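Local coordinates for putative aldehyde dehydrogenase (Burkholderia cenocepacia, PDB 4YWE), which probably oxidises aldehydes with NAD or NADP as acceptor, as a member of the aldehyde dehydrogenase family, and binds calcium and magnesium ions in the crystal, at residues L317-S322 with G368-P373. Numbering follows the deposited sequence.
Sequences LRVGPS and GFYQAP
Val319 forks between Tyr370 and Pro373, its two methyls parting to different neighbours, at the outer side of a mixed sheet in this aldehyde dehydrogenase fold. Within the chain, strand 318-319 is outermost there and bonds through its backbone to strand 354-360; residues 368-373 are the loop leading from 354-360 into strand 374-376. The two touching backbones run nearly antiparallel, 161° apart, with Val319 CA 6.1 Å from Ala372 CA; the contact is made by side chains packing on one another and on backbone atoms, without hydrogen bonds between the two segments. Val319 has chi1 at -178°, which turns CG1 beside its own carbonyl carbon and brings that methyl to 3.7 Å from Tyr370 CD1, at the ring edge and near its plane. CG2, the branch beside the backbone N, meets Pro373 CD at 3.5 Å and also touches Ala372 CA. Farther along, Leu317 CD1 reaches the pyrrolidine ring of Pro373, 3.7 Å from CB and almost as close to CG. Gln371 leaves its backbone on the side away from 317-322, and its NE2 donates to Ala372 O at 2.8 Å, nearly straight (171°) and on a carbonyl lone pair, tying this side chain to the backbone of the following residue. Pro365 and Val360 also touch the Tyr370 side chain, and the phenol OH hydrogen-bonds to Ser35 O, which satisfies the polar end of this buried residue. The Tyr370 and Pro321 side chains cross at about a right angle, with Tyr370 OH 3.5 Å from Pro321 CG, while on the ring's edge Tyr370 CE1 lies 3.2 Å from Gly320 O.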
# COMPACT_ATOMS: atom_id res chain seq x y z
N LEU A 317 -11.81 -14.24 43.38
CA LEU A 317 -12.60 -13.29 42.59
C LEU A 317 -13.88 -12.91 43.33
O LEU A 317 -14.59 -13.77 43.84
CB LEU A 317 -12.92 -13.88 41.22
CG LEU A 317 -11.71 -14.14 40.32
CD1 LEU A 317 -12.13 -14.89 39.07
CD2 LEU A 317 -11.02 -12.84 39.96
N ARG A 318 -14.16 -11.61 43.38
CA ARG A 318 -15.35 -11.12 44.07
C ARG A 318 -16.31 -10.44 43.10
O ARG A 318 -15.90 -9.65 42.25
CB ARG A 318 -14.95 -10.15 45.19
N VAL A 319 -17.59 -10.76 43.24
CA VAL A 319 -18.63 -10.19 42.38
C VAL A 319 -19.57 -9.33 43.20
O VAL A 319 -20.10 -9.76 44.22
CB VAL A 319 -19.40 -11.29 41.64
CG1 VAL A 319 -20.44 -10.67 40.71
CG2 VAL A 319 -18.45 -12.17 40.86
N GLY A 320 -19.79 -8.10 42.74
CA GLY A 320 -20.69 -7.19 43.43
C GLY A 320 -21.27 -6.15 42.49
O GLY A 320 -21.10 -6.24 41.27
N PRO A 321 -21.98 -5.15 43.05
CA PRO A 321 -22.54 -4.05 42.27
C PRO A 321 -21.48 -3.32 41.45
O PRO A 321 -20.30 -3.36 41.80
CB PRO A 321 -23.12 -3.12 43.35
CG PRO A 321 -23.41 -4.02 44.50
CD PRO A 321 -22.33 -5.06 44.48
N SER A 322 -21.91 -2.68 40.37
CA SER A 322 -21.00 -1.95 39.50
C SER A 322 -20.29 -0.82 40.25
O SER A 322 -19.11 -0.54 40.00
CB SER A 322 -21.75 -1.38 38.30
OG SER A 322 -21.01 -0.35 37.67
N GLY A 368 -30.43 -8.49 41.86
CA GLY A 368 -29.45 -8.35 40.80
C GLY A 368 -29.18 -9.67 40.10
O GLY A 368 -29.53 -10.73 40.61
N PHE A 369 -28.54 -9.60 38.93
CA PHE A 369 -28.25 -10.79 38.15
C PHE A 369 -26.78 -11.16 38.26
O PHE A 369 -26.02 -11.02 37.30
CB PHE A 369 -28.65 -10.58 36.69
CG PHE A 369 -29.92 -9.81 36.52
CD1 PHE A 369 -31.15 -10.39 36.79
CD2 PHE A 369 -29.89 -8.49 36.09
CE1 PHE A 369 -32.32 -9.67 36.64
CE2 PHE A 369 -31.06 -7.77 35.93
CZ PHE A 369 -32.28 -8.36 36.20
N TYR A 370 -26.38 -11.63 39.43
CA TYR A 370 -24.97 -11.90 39.71
C TYR A 370 -24.58 -13.35 39.43
O TYR A 370 -25.33 -14.28 39.75
CB TYR A 370 -24.64 -11.54 41.16
CG TYR A 370 -24.80 -10.06 41.44
CD1 TYR A 370 -23.78 -9.16 41.16
CD2 TYR A 370 -25.97 -9.56 41.99
CE1 TYR A 370 -23.92 -7.82 41.41
CE2 TYR A 370 -26.12 -8.21 42.25
CZ TYR A 370 -25.10 -7.34 41.96
OH TYR A 370 -25.24 -6.00 42.21
N GLN A 371 -23.42 -13.52 38.82
CA GLN A 371 -22.89 -14.85 38.52
C GLN A 371 -21.38 -14.87 38.74
O GLN A 371 -20.63 -14.17 38.05
CB GLN A 371 -23.22 -15.24 37.08
CG GLN A 371 -22.51 -16.50 36.60
CD GLN A 371 -22.92 -17.73 37.39
OE1 GLN A 371 -24.06 -18.17 37.32
NE2 GLN A 371 -21.98 -18.29 38.14
N ALA A 372 -20.94 -15.66 39.71
CA ALA A 372 -19.52 -15.78 40.02
C ALA A 372 -18.78 -16.49 38.90
O ALA A 372 -19.30 -17.43 38.31
CB ALA A 372 -19.33 -16.51 41.34
N PRO A 373 -17.55 -16.03 38.60
CA PRO A 373 -16.71 -16.69 37.60
C PRO A 373 -16.45 -18.14 37.96
O PRO A 373 -16.20 -18.44 39.13
CB PRO A 373 -15.42 -15.87 37.63
CG PRO A 373 -15.84 -14.53 38.13
CD PRO A 373 -16.91 -14.81 39.13